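Local atomic coordinates of YfkN protein (Bacillus subtilis subsp. subtilis, PDB entry 3GVE), a protein that belongs to the calcineurin-like phosphoesterase family of metal-dependent proteins and carries a manganese and a magnesium ion side by side in this structure. Residues V267-I272 with V303-G308; H11-A16 with V289-L294. All coordinates share one frame; numbering follows the deposited sequence.

Interaction 1: V267-I272 with V303-G308; sequences VEKGTI and VADSKG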
ATOM      1  N   VAL A 267      21.872  18.721   3.379  1.00 10.77           N
ATOM      2  CA  VAL A 267      21.720  17.475   2.651  1.00 12.44           C
ATOM      3  C   VAL A 267      22.979  16.645   2.610  1.00 12.99           C
ATOM      4  O   VAL A 267      22.922  15.452   2.808  1.00 13.45           O
ATOM      5  CB  VAL A 267      21.080  17.671   1.252  1.00 14.16           C
ATOM      6  CG1 VAL A 267      21.018  16.360   0.521  1.00 15.10           C
ATOM      7  CG2 VAL A 267      19.706  18.374   1.366  1.00 15.25           C
ATOM      8  N   GLU A 268      24.102  17.303   2.387  0.50 13.96           N
ATOM      9  CA  GLU A 268      25.368  16.599   2.321  0.50 15.71           C
ATOM     10  C   GLU A 268      25.627  15.870   3.635  0.50 14.33           C
ATOM     11  O   GLU A 268      26.009  14.717   3.624  0.50 15.28           O
ATOM     12  CB  GLU A 268      26.501  17.573   1.976  0.50 20.59           C
ATOM     13  CG  GLU A 268      26.347  18.250   0.595  0.50 27.20           C
ATOM     14  CD  GLU A 268      26.194  17.232  -0.528  0.50 32.43           C
ATOM     15  OE1 GLU A 268      25.133  17.172  -1.169  0.50 34.00           O
ATOM     16  OE2 GLU A 268      27.135  16.465  -0.761  0.50 34.56           O
ATOM     17  N   LYS A 269      25.375  16.527   4.764  1.00 12.85           N
ATOM     18  CA  LYS A 269      25.619  15.884   6.064  1.00 12.95           C
ATOM     19  C   LYS A 269      24.431  15.095   6.583  1.00 11.19           C
ATOM     20  O   LYS A 269      24.596  14.338   7.546  1.00 11.71           O
ATOM     21  CB  LYS A 269      26.080  16.898   7.082  1.00 15.07           C
ATOM     22  CG  LYS A 269      27.396  17.602   6.665  1.00 18.30           C
ATOM     23  CD  LYS A 269      27.846  18.440   7.796  1.00 22.48           C
ATOM     24  CE  LYS A 269      28.562  17.607   8.907  1.00 27.08           C
ATOM     25  NZ  LYS A 269      29.969  17.246   8.657  1.00 29.87           N
ATOM     26  N   GLY A 270      23.270  15.252   5.978  1.00  9.10           N
ATOM     27  CA  GLY A 270      22.036  14.635   6.465  1.00  9.43           C
ATOM     28  C   GLY A 270      21.628  15.136   7.801  1.00  8.93           C
ATOM     29  O   GLY A 270      21.343  14.302   8.706  1.00  9.83           O
ATOM     30  N   THR A 271      21.577  16.436   8.007  1.00  9.21           N
ATOM     31  CA  THR A 271      21.200  17.034   9.294  1.00  9.57           C
ATOM     32  C   THR A 271      20.071  18.050   9.231  1.00  8.99           C
ATOM     33  O   THR A 271      19.908  18.698   8.193  1.00  9.59           O
ATOM     34  CB  THR A 271      22.470  17.690  10.002  1.00  9.90           C
ATOM     35  OG1 THR A 271      22.954  18.712   9.140  1.00 10.88           O
ATOM     36  CG2 THR A 271      23.555  16.725  10.328  1.00 10.68           C
ATOM     37  N   ILE A 272      19.376  18.216  10.332  1.00  8.50           N
ATOM     38  CA  ILE A 272      18.400  19.283  10.463  1.00  8.84           C
ATOM     39  C   ILE A 272      18.769  19.982  11.769  1.00  9.03           C
ATOM     40  O   ILE A 272      18.832  19.354  12.812  1.00  8.94           O
ATOM     41  CB  ILE A 272      16.944  18.749  10.503  1.00  9.54           C
ATOM     42  CG1 ILE A 272      16.658  17.841   9.295  1.00 10.66           C
ATOM     43  CG2 ILE A 272      15.951  19.932  10.574  1.00 10.88           C
ATOM     44  CD1 ILE A 272      15.249  17.268   9.283  1.00 11.43           C
ATOM     45  N   VAL A 303      28.769  15.594  20.588  1.00 16.91           N
ATOM     46  CA  VAL A 303      28.935  15.147  19.227  1.00 16.37           C
ATOM     47  C   VAL A 303      29.773  16.157  18.462  1.00 17.72           C
ATOM     48  O   VAL A 303      29.334  17.252  18.150  1.00 19.98           O
ATOM     49  CB  VAL A 303      27.597  14.984  18.519  1.00 16.17           C
ATOM     50  CG1 VAL A 303      27.814  14.506  17.098  1.00 15.99           C
ATOM     51  CG2 VAL A 303      26.715  14.023  19.282  1.00 17.23           C
ATOM     52  N   ALA A 304      30.986  15.742  18.165  1.00 16.38           N
ATOM     53  CA  ALA A 304      31.981  16.577  17.479  1.00 16.41           C
ATOM     54  C   ALA A 304      31.644  16.645  15.986  1.00 16.46           C
ATOM     55  O   ALA A 304      31.960  17.636  15.313  1.00 18.71           O
ATOM     56  CB  ALA A 304      33.330  16.013  17.671  1.00 17.37           C
ATOM     57  N   ASP A 305      31.128  15.568  15.410  1.00 15.56           N
ATOM     58  CA  ASP A 305      30.784  15.539  13.977  1.00 16.78           C
ATOM     59  C   ASP A 305      29.714  14.474  13.798  1.00 15.31           C
ATOM     60  O   ASP A 305      29.604  13.593  14.617  1.00 14.56           O
ATOM     61  CB  ASP A 305      32.017  15.221  13.121  1.00 19.59           C
ATOM     62  CG  ASP A 305      31.828  15.537  11.628  1.00 22.91           C
ATOM     63  OD1 ASP A 305      30.906  16.260  11.269  1.00 23.48           O
ATOM     64  OD2 ASP A 305      32.649  15.061  10.825  1.00 25.87           O
ATOM     65  N   SER A 306      28.934  14.572  12.728  1.00 13.96           N
ATOM     66  CA  SER A 306      27.798  13.616  12.543  1.00 13.51           C
ATOM     67  C   SER A 306      27.498  13.511  11.085  1.00 12.94           C
ATOM     68  O   SER A 306      27.836  14.398  10.282  1.00 14.83           O
ATOM     69  CB  SER A 306      26.580  14.099  13.289  1.00 14.09           C
ATOM     70  OG  SER A 306      26.149  15.284  12.796  1.00 14.18           O
ATOM     71  N   LYS A 307      26.818  12.456  10.688  1.00 11.78           N
ATOM     72  CA  LYS A 307      26.327  12.326   9.320  1.00 12.03           C
ATOM     73  C   LYS A 307      25.092  11.424   9.344  1.00 11.01           C
ATOM     74  O   LYS A 307      25.110  10.436  10.075  1.00 11.53           O
ATOM     75  CB  LYS A 307      27.412  11.692   8.452  1.00 13.74           C
ATOM     76  CG  LYS A 307      27.060  11.563   6.973  1.00 16.32           C
ATOM     77  CD  LYS A 307      28.225  10.913   6.208  1.00 20.70           C
ATOM     78  CE  LYS A 307      27.824  10.467   4.830  1.00 25.82           C
ATOM     79  NZ  LYS A 307      27.594  11.588   3.964  1.00 29.33           N
ATOM     80  N   GLY A 308      24.052  11.755   8.560  1.00 10.34           N
ATOM     81  CA  GLY A 308      22.924  10.866   8.290  1.00  9.61           C
ATOM     82  C   GLY A 308      22.932  10.450   6.845  1.00  9.19           C
ATOM     83  O   GLY A 308      23.050  11.330   5.952  1.00 10.96           O
TER
HETATM   84  O   HOH W   1      24.897  12.107   4.138  1.00 17.87           O
HETATM   85  O   HOH W   2      29.289  14.416   7.622  1.00 35.79           O
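Lys269 reaches over to Asp305 and Ser306 with the end of its side chain, and the two charged groups meet as a salt bridge, NZ of Lys269 lying 2.9 Å from OD1 of Asp305. The lysine chain runs extended at first and then bends at both of its last torsions (chi3 79°, chi4 80°), which folds the ammonium group round onto the carboxylate; the two side chains cross at about a right angle. OD1 receives the ammonium through its syn lone pair, on the side of the other oxygen, and also takes a weak bond from the backbone N of Ser306, which helps to fix how the carboxylate is turned. Just behind the ammonium, CE of Lys269 lies 3.6 Å from Ser306 O, and a water accepting from NZ donates to that same carbonyl.

This pairing joins a tight turn to an edge strand. Strand 265-266 and strand 271-272 form a hairpin with a G1 beta bulge in which Gly270 and Thr271 both face Asn266; on the other side Ala304 and Asp305 both face Lys293 in a classic beta bulge, where the chain turns a corner in strand 300-312. The turn presents the carbonyl of Lys269 to Gly308 N at 2.8 Å, the donor tilted 25° from the carbonyl plane, and CA of Lys307 adds a C-H contact to the same oxygen. Gly270 stands against Gly308, its CA 3.5 Å from Gly308 O, with no side chain on either residue to hold the backbones apart. Lys307 directs its bent end back along the turn, where a second water accepts from its NZ and donates to Glu268 O and Gly308 O. On another flank, the methyl CG2 of Thr271 rests 3.9 Å from Ser306 OG.

Interaction 2: H11-A16 with V289-L294; sequences HLSILA and VIDLKL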
ATOM      1  N   HIS A  11      33.713   6.575  17.571  1.00 12.31           N
ATOM      2  CA  HIS A  11      32.826   6.570  16.415  1.00 12.47           C
ATOM      3  C   HIS A  11      31.667   5.620  16.731  1.00 12.60           C
ATOM      4  O   HIS A  11      31.881   4.435  16.827  1.00 12.99           O
ATOM      5  CB  HIS A  11      33.592   6.141  15.160  1.00 14.23           C
ATOM      6  CG  HIS A  11      32.743   6.019  13.934  1.00 16.81           C
ATOM      7  ND1 HIS A  11      33.130   5.267  12.847  1.00 18.97           N
ATOM      8  CD2 HIS A  11      31.534   6.536  13.624  1.00 17.52           C
ATOM      9  CE1 HIS A  11      32.206   5.344  11.910  1.00 19.10           C
ATOM     10  NE2 HIS A  11      31.217   6.090  12.363  1.00 18.50           N
ATOM     11  N   LEU A  12      30.476   6.157  16.910  1.00 11.87           N
ATOM     12  CA  LEU A  12      29.288   5.365  17.175  1.00 12.03           C
ATOM     13  C   LEU A  12      28.412   5.370  15.911  1.00 11.72           C
ATOM     14  O   LEU A  12      28.166   6.412  15.337  1.00 12.71           O
ATOM     15  CB  LEU A  12      28.533   5.977  18.361  1.00 11.88           C
ATOM     16  CG  LEU A  12      27.209   5.324  18.739  1.00 12.43           C
ATOM     17  CD1 LEU A  12      27.453   3.886  19.188  1.00 13.11           C
ATOM     18  CD2 LEU A  12      26.528   6.117  19.833  1.00 13.63           C
ATOM     19  N   SER A  13      27.981   4.195  15.466  1.00 10.39           N
ATOM     20  CA  SER A  13      27.091   4.089  14.315  1.00 10.88           C
ATOM     21  C   SER A  13      25.728   3.618  14.786  1.00 10.25           C
ATOM     22  O   SER A  13      25.629   2.748  15.626  1.00 11.66           O
ATOM     23  CB  SER A  13      27.637   3.093  13.309  1.00 12.97           C
ATOM     24  OG  SER A  13      28.827   3.563  12.727  1.00 15.82           O
ATOM     25  N   ILE A  14      24.680   4.207  14.234  1.00  9.23           N
ATOM     26  CA  ILE A  14      23.322   3.788  14.542  1.00  8.87           C
ATOM     27  C   ILE A  14      22.676   3.349  13.244  1.00  8.30           C
ATOM     28  O   ILE A  14      22.607   4.114  12.309  1.00  9.78           O
ATOM     29  CB  ILE A  14      22.496   4.961  15.140  1.00 10.28           C
ATOM     30  CG1 ILE A  14      23.158   5.530  16.403  1.00 11.12           C
ATOM     31  CG2 ILE A  14      21.075   4.510  15.461  1.00 10.95           C
ATOM     32  CD1 ILE A  14      22.774   6.959  16.664  1.00 12.62           C
ATOM     33  N   LEU A  15      22.215   2.108  13.208  1.00  8.23           N
ATOM     34  CA  LEU A  15      21.496   1.573  12.044  1.00  8.48           C
ATOM     35  C   LEU A  15      20.009   1.540  12.361  1.00  7.99           C
ATOM     36  O   LEU A  15      19.647   1.211  13.472  1.00  8.40           O
ATOM     37  CB  LEU A  15      21.985   0.166  11.741  1.00  8.91           C
ATOM     38  CG  LEU A  15      23.509  -0.014  11.643  1.00  9.77           C
ATOM     39  CD1 LEU A  15      23.815  -1.469  11.306  1.00 10.54           C
ATOM     40  CD2 LEU A  15      24.125   0.918  10.606  1.00 11.10           C
ATOM     41  N   ALA A  16      19.164   1.881  11.388  1.00  8.02           N
ATOM     42  CA  ALA A  16      17.729   2.051  11.654  1.00  7.81           C
ATOM     43  C   ALA A  16      16.816   1.522  10.568  1.00  7.05           C
ATOM     44  O   ALA A  16      17.045   1.782   9.374  1.00  7.92           O
ATOM     45  CB  ALA A  16      17.404   3.532  11.887  1.00  8.84           C
ATOM     46  N   VAL A 289      21.473   5.088   8.372  1.00  8.69           N
ATOM     47  CA  VAL A 289      22.799   5.001   8.978  1.00  9.31           C
ATOM     48  C   VAL A 289      23.184   6.372   9.497  1.00  9.25           C
ATOM     49  O   VAL A 289      23.317   7.299   8.732  1.00 10.74           O
ATOM     50  CB  VAL A 289      23.872   4.502   7.958  1.00 10.95           C
ATOM     51  CG1 VAL A 289      25.237   4.374   8.627  1.00 12.51           C
ATOM     52  CG2 VAL A 289      23.451   3.178   7.337  1.00 11.77           C
ATOM     53  N   ILE A 290      23.353   6.478  10.808  1.00  9.23           N
ATOM     54  CA  ILE A 290      23.872   7.697  11.409  1.00  9.78           C
ATOM     55  C   ILE A 290      25.232   7.429  12.049  1.00  9.76           C
ATOM     56  O   ILE A 290      25.390   6.505  12.813  1.00 10.71           O
ATOM     57  CB  ILE A 290      22.901   8.261  12.464  1.00 10.35           C
ATOM     58  CG1 ILE A 290      21.647   8.795  11.763  1.00 10.12           C
ATOM     59  CG2 ILE A 290      23.563   9.321  13.305  1.00 10.93           C
ATOM     60  CD1 ILE A 290      20.597   9.355  12.707  1.00 10.39           C
ATOM     61  N   ASP A 291      26.202   8.262  11.702  1.00 10.30           N
ATOM     62  CA  ASP A 291      27.535   8.200  12.296  1.00 11.68           C
ATOM     63  C   ASP A 291      27.695   9.388  13.228  1.00 12.33           C
ATOM     64  O   ASP A 291      27.427  10.510  12.857  1.00 14.63           O
ATOM     65  CB  ASP A 291      28.610   8.197  11.204  1.00 14.12           C
ATOM     66  CG  ASP A 291      28.570   6.927  10.373  1.00 17.44           C
ATOM     67  OD1 ASP A 291      28.892   5.868  10.900  1.00 18.97           O
ATOM     68  OD2 ASP A 291      28.164   6.993   9.202  1.00 19.99           O
ATOM     69  N   LEU A 292      28.101   9.096  14.454  1.00 11.79           N
ATOM     70  CA  LEU A 292      28.441  10.116  15.446  1.00 12.48           C
ATOM     71  C   LEU A 292      29.918  10.010  15.793  1.00 13.12           C
ATOM     72  O   LEU A 292      30.398   8.936  16.088  1.00 13.49           O
ATOM     73  CB  LEU A 292      27.629   9.928  16.723  1.00 12.68           C
ATOM     74  CG  LEU A 292      26.098  10.006  16.600  1.00 13.28           C
ATOM     75  CD1 LEU A 292      25.402   9.826  17.935  1.00 13.88           C
ATOM     76  CD2 LEU A 292      25.668  11.305  15.899  1.00 14.23           C
ATOM     77  N   LYS A 293      30.570  11.187  15.833  0.50 13.46           N
ATOM     78  CA  LYS A 293      31.976  11.222  16.431  0.50 14.72           C
ATOM     79  C   LYS A 293      31.815  11.957  17.752  0.50 14.12           C
ATOM     80  O   LYS A 293      31.489  13.107  17.829  0.50 14.94           O
ATOM     81  CB  LYS A 293      32.924  11.961  15.521  0.50 18.17           C
ATOM     82  CG  LYS A 293      33.157  11.270  14.279  0.50 23.23           C
ATOM     83  CD  LYS A 293      34.105  12.003  13.303  0.50 28.26           C
ATOM     84  CE  LYS A 293      34.332  11.225  12.030  0.50 32.30           C
ATOM     85  NZ  LYS A 293      35.282  12.006  11.044  0.50 34.65           N
ATOM     86  N   LEU A 294      31.947  11.231  18.772  1.00 14.48           N
ATOM     87  CA  LEU A 294      31.820  11.645  20.165  1.00 14.34           C
ATOM     88  C   LEU A 294      33.171  12.005  20.760  1.00 16.17           C
ATOM     89  O   LEU A 294      34.157  11.353  20.501  1.00 15.58           O
ATOM     90  CB  LEU A 294      31.198  10.547  21.028  1.00 14.26           C
ATOM     91  CG  LEU A 294      29.959   9.830  20.499  1.00 14.47           C
ATOM     92  CD1 LEU A 294      29.567   8.753  21.485  1.00 15.22           C
ATOM     93  CD2 LEU A 294      28.870  10.841  20.368  1.00 15.47           C
TER
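His11 and Ser13 both donate to one carboxylate oxygen of Asp291, the polar centre of this strand pair. NE2 of His11 lies 2.8 Å from Asp291 OD1, with the oxygen close to the ring plane but itself met from above the carboxylate plane; ring and carboxylate are turned 49° apart. Ser13 OG gives its proton to the same OD1 at 2.9 Å, nearly along the C-O axis. A chi1 of 176°, which puts CG opposite the backbone N, lays the imidazole of His11 alongside the neighbouring strand toward Asp291, with the carbonyl oxygen of Leu292 at its edge.

Leu15 continues this face, its CD2 packed 4.0 Å from Val289 CG2. Leu12, Ile14, Ile290 and Leu292 occupy the other one. There Ile14 and Ile290 lie side by side, pointing the same way, while CD1 of Ile14 also meets CD1 of Leu292 at 4.1 Å. Leu294 extends the patch by reaching Leu12 CB with its CD1.

These residues are set in place by paired backbone bonds at Leu12 with Leu292 and at Ile14 with Ile290, among them Leu292 N to Leu12 O at 2.8 Å. Farther out, Asn54 also holds Ser13 OG, and strands 210-215 and 244-247 cover the leucine and isoleucine face. Two antiparallel central strands, with one apolar face packed against strands of a second sheet, are characteristic of the two facing, helix-flanked sheets at the core of the alpha/beta sandwich of calcineurin-like phosphoesterases.

Overall arrangement
From the N terminus, strand 9-17 enters first, and its partner in interaction 2 arrives only with strand 286-297, so that contact closes a loop of 272 residues holding most of the fold, including the residues that bind both metal ions. Within that loop the chain reaches 267-272, whose partner 303-308 lies beyond 289-294; the two closures therefore cross. Interaction 1 spans just 30 residues, mostly strand. The contacts adjoin through neighbouring strands 286-297 and 300-312, where Lys293 pairs with Ala304 and Asp305. Interaction 2 thus joins two inner strands of the four-stranded sheet, while interaction 1 ties one of its outer strands, 300-312, to a hairpin of the other sheet.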